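Local structure of histidine-rich glycoprotein (Oryctolagus cuniculus, 4CCV) at residues G49-Y54 and P93-I98. The protein is a plasma glycoprotein, represented here by its second cystatin domain, that binds heme, heparin, plasminogen and divalent metal ions and is implicated in regulating coagulation, fibrinolysis and angiogenesis. Sequence-based numbering, arbitrary orientation.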
ATOM      1  N   GLY A  49     -17.632 -16.522   1.399  1.00 56.92           N
ATOM      2  CA  GLY A  49     -18.312 -17.338   0.387  1.00 62.45           C
ATOM      3  C   GLY A  49     -17.992 -17.034  -1.081  1.00 68.17           C
ATOM      4  O   GLY A  49     -18.109 -17.944  -1.902  1.00 73.62           O
ATOM      5  N   GLU A  50     -17.569 -15.806  -1.427  1.00 66.06           N
ATOM      6  CA  GLU A  50     -17.513 -15.385  -2.840  1.00 68.66           C
ATOM      7  C   GLU A  50     -16.129 -15.005  -3.350  1.00 65.05           C
ATOM      8  O   GLU A  50     -15.750 -15.383  -4.451  1.00 61.76           O
ATOM      9  CB  GLU A  50     -18.428 -14.179  -3.038  1.00 73.74           C
ATOM     10  CG  GLU A  50     -18.657 -13.764  -4.491  1.00 81.42           C
ATOM     11  CD  GLU A  50     -19.972 -14.281  -5.084  1.00 92.73           C
ATOM     12  OE1 GLU A  50     -20.772 -14.917  -4.357  1.00 97.41           O
ATOM     13  OE2 GLU A  50     -20.214 -14.042  -6.291  1.00 99.43           O
ATOM     14  N   ARG A  51     -15.431 -14.184  -2.572  1.00 52.35           N
ATOM     15  CA  ARG A  51     -14.071 -13.772  -2.859  1.00 48.22           C
ATOM     16  C   ARG A  51     -13.209 -14.052  -1.658  1.00 45.60           C
ATOM     17  O   ARG A  51     -13.705 -14.218  -0.539  1.00 47.75           O
ATOM     18  CB  ARG A  51     -14.016 -12.276  -3.161  1.00 51.06           C
ATOM     19  CG  ARG A  51     -14.847 -11.873  -4.379  1.00 53.98           C
ATOM     20  CD  ARG A  51     -14.075 -12.074  -5.666  1.00 52.51           C
ATOM     21  NE  ARG A  51     -14.756 -11.554  -6.839  1.00 54.76           N
ATOM     22  CZ  ARG A  51     -14.751 -10.289  -7.278  1.00 57.13           C
ATOM     23  NH1 ARG A  51     -14.142  -9.286  -6.631  1.00 50.02           N
ATOM     24  NH2 ARG A  51     -15.437 -10.009  -8.385  1.00 61.26           N
ATOM     25  N   THR A  52     -11.910 -14.134  -1.938  1.00 40.98           N
ATOM     26  CA  THR A  52     -10.868 -14.016  -0.981  1.00 39.37           C
ATOM     27  C   THR A  52     -10.253 -12.615  -1.174  1.00 37.60           C
ATOM     28  O   THR A  52      -9.789 -12.275  -2.257  1.00 38.96           O
ATOM     29  CB  THR A  52      -9.896 -15.187  -1.165  1.00 39.18           C
ATOM     30  OG1 THR A  52     -10.617 -16.357  -0.790  1.00 39.73           O
ATOM     31  CG2 THR A  52      -8.711 -15.078  -0.219  1.00 39.56           C
ATOM     32  N   ASN A  53     -10.332 -11.797  -0.136  1.00 32.25           N
ATOM     33  CA  ASN A  53      -9.698 -10.480  -0.136  1.00 32.24           C
ATOM     34  C   ASN A  53      -8.399 -10.482   0.637  1.00 30.49           C
ATOM     35  O   ASN A  53      -8.328 -11.017   1.749  1.00 33.18           O
ATOM     36  CB  ASN A  53     -10.692  -9.447   0.417  1.00 31.86           C
ATOM     37  CG  ASN A  53     -11.832  -9.178  -0.535  1.00 33.25           C
ATOM     38  OD1 ASN A  53     -12.879  -9.851  -0.552  1.00 38.84           O
ATOM     39  ND2 ASN A  53     -11.650  -8.206  -1.336  1.00 33.71           N
ATOM     40  N   TYR A  54      -7.352  -9.888   0.068  1.00 30.66           N
ATOM     41  CA  TYR A  54      -6.087  -9.641   0.797  1.00 29.31           C
ATOM     42  C   TYR A  54      -5.926  -8.165   0.924  1.00 27.81           C
ATOM     43  O   TYR A  54      -6.073  -7.458  -0.060  1.00 29.70           O
ATOM     44  CB  TYR A  54      -4.846 -10.190   0.056  1.00 30.66           C
ATOM     45  CG  TYR A  54      -4.806 -11.684  -0.025  1.00 31.82           C
ATOM     46  CD1 TYR A  54      -5.502 -12.340  -1.022  1.00 33.90           C
ATOM     47  CD2 TYR A  54      -4.119 -12.443   0.912  1.00 31.49           C
ATOM     48  CE1 TYR A  54      -5.503 -13.723  -1.108  1.00 35.82           C
ATOM     49  CE2 TYR A  54      -4.120 -13.833   0.855  1.00 34.57           C
ATOM     50  CZ  TYR A  54      -4.800 -14.468  -0.183  1.00 35.72           C
ATOM     51  OH  TYR A  54      -4.860 -15.826  -0.292  1.00 39.71           O
ATOM     52  N   PRO A  93      -5.777 -10.510  -9.536  1.00 31.17           N
ATOM     53  CA  PRO A  93      -7.025 -10.152  -8.857  1.00 30.39           C
ATOM     54  C   PRO A  93      -8.115  -9.667  -9.794  1.00 31.06           C
ATOM     55  O   PRO A  93      -7.830  -9.082 -10.840  1.00 33.64           O
ATOM     56  CB  PRO A  93      -6.590  -9.072  -7.860  1.00 30.06           C
ATOM     57  CG  PRO A  93      -5.393  -8.467  -8.460  1.00 30.62           C
ATOM     58  CD  PRO A  93      -4.651  -9.625  -9.153  1.00 30.95           C
ATOM     59  N   GLU A  94      -9.363  -9.983  -9.448  1.00 31.29           N
ATOM     60  CA  GLU A  94     -10.508  -9.554 -10.244  1.00 34.17           C
ATOM     61  C   GLU A  94     -10.618  -8.051 -10.202  1.00 32.06           C
ATOM     62  O   GLU A  94     -11.044  -7.422 -11.176  1.00 34.22           O
ATOM     63  CB  GLU A  94     -11.795 -10.093  -9.659  1.00 37.32           C
ATOM     64  CG  GLU A  94     -11.856 -11.610  -9.605  1.00 42.98           C
ATOM     65  CD  GLU A  94     -11.825 -12.252 -10.993  1.00 49.08           C
ATOM     66  OE1 GLU A  94     -12.650 -11.823 -11.838  1.00 48.71           O
ATOM     67  OE2 GLU A  94     -10.979 -13.167 -11.239  1.00 52.05           O
ATOM     68  N   ASP A  95     -10.326  -7.499  -9.029  1.00 31.40           N
ATOM     69  CA  ASP A  95     -10.250  -6.059  -8.845  1.00 33.20           C
ATOM     70  C   ASP A  95      -9.426  -5.624  -7.641  1.00 31.60           C
ATOM     71  O   ASP A  95      -9.136  -6.406  -6.770  1.00 31.66           O
ATOM     72  CB  ASP A  95     -11.642  -5.411  -8.782  1.00 36.94           C
ATOM     73  CG  ASP A  95     -12.485  -5.949  -7.674  1.00 39.95           C
ATOM     74  OD1 ASP A  95     -12.080  -5.796  -6.528  1.00 41.56           O
ATOM     75  OD2 ASP A  95     -13.564  -6.545  -7.938  1.00 48.53           O
ATOM     76  N   VAL A  96      -9.069  -4.336  -7.617  1.00 31.75           N
ATOM     77  CA  VAL A  96      -8.180  -3.790  -6.606  1.00 30.64           C
ATOM     78  C   VAL A  96      -8.706  -2.414  -6.206  1.00 29.61           C
ATOM     79  O   VAL A  96      -9.108  -1.621  -7.072  1.00 29.72           O
ATOM     80  CB  VAL A  96      -6.753  -3.684  -7.160  1.00 33.29           C
ATOM     81  CG1 VAL A  96      -5.809  -3.075  -6.138  1.00 33.46           C
ATOM     82  CG2 VAL A  96      -6.201  -5.055  -7.560  1.00 35.62           C
ATOM     83  N   ILE A  97      -8.742  -2.140  -4.896  1.00 28.41           N
ATOM     84  CA  ILE A  97      -9.055  -0.833  -4.369  1.00 29.73           C
ATOM     85  C   ILE A  97      -7.874  -0.346  -3.524  1.00 28.47           C
ATOM     86  O   ILE A  97      -7.403  -1.085  -2.652  1.00 29.07           O
ATOM     87  CB  ILE A  97     -10.319  -0.899  -3.501  1.00 33.12           C
ATOM     88  CG1 ILE A  97     -11.494  -1.409  -4.360  1.00 37.32           C
ATOM     89  CG2 ILE A  97     -10.602   0.473  -2.891  1.00 35.61           C
ATOM     90  CD1 ILE A  97     -12.678  -1.890  -3.564  1.00 42.51           C
ATOM     91  N   ILE A  98      -7.378   0.863  -3.824  1.00 27.98           N
ATOM     92  CA  ILE A  98      -6.249   1.424  -3.093  0.50 28.17           C
ATOM     93  C   ILE A  98      -6.488   2.851  -2.580  1.00 28.14           C
ATOM     94  O   ILE A  98      -6.996   3.741  -3.296  1.00 27.33           O
ATOM     95  CB  ILE A  98      -4.958   1.348  -3.923  0.50 29.35           C
ATOM     96  CG1 ILE A  98      -3.848   2.234  -3.337  0.50 29.65           C
ATOM     97  CG2 ILE A  98      -5.185   1.702  -5.373  0.50 30.53           C
ATOM     98  CD1 ILE A  98      -2.531   1.731  -3.830  0.50 30.64           C
TER
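R51 reaches across strand 73-84 to the start of strand 95-104, meeting D95 at an edge of its guanidinium and E94, just before the strand, over a face. Strands 51-62 and 95-104 are not neighbours in the antiparallel cystatin sheet; strand 73-84 runs between them, and the nearest CA atoms, those of R51 and E94, stay 9.2 Å apart. The close part is the salt bridge: R51 NH1 lies 3.1 Å from D95 OD2, with a nearly straight N-H...O angle of 161°. The oxygen sits close to the guanidinium plane, whereas NH1 approaches from above the carboxylate plane, the guanidinium and the D95 carboxylate being turned 54° apart. A bend at chi2 (-84°) in R51 helps carry its head group there. NH1 also hydrogen-bonds S82 OG on the intervening strand. Opposite S82, E94 and D95 form a classic beta bulge, consistent with both side chains reaching the same arginine. On the looser, solvent-exposed side, E94 lays CB over the rim of one guanidinium face, 3.8 Å from R51 CZ, while its carboxylate OE1 remains 4.8 Å from R51 NH2. The result is a surface clasp across three strands, directional at D95 and S82, to which E94 probably adds a weaker, longer-range attraction.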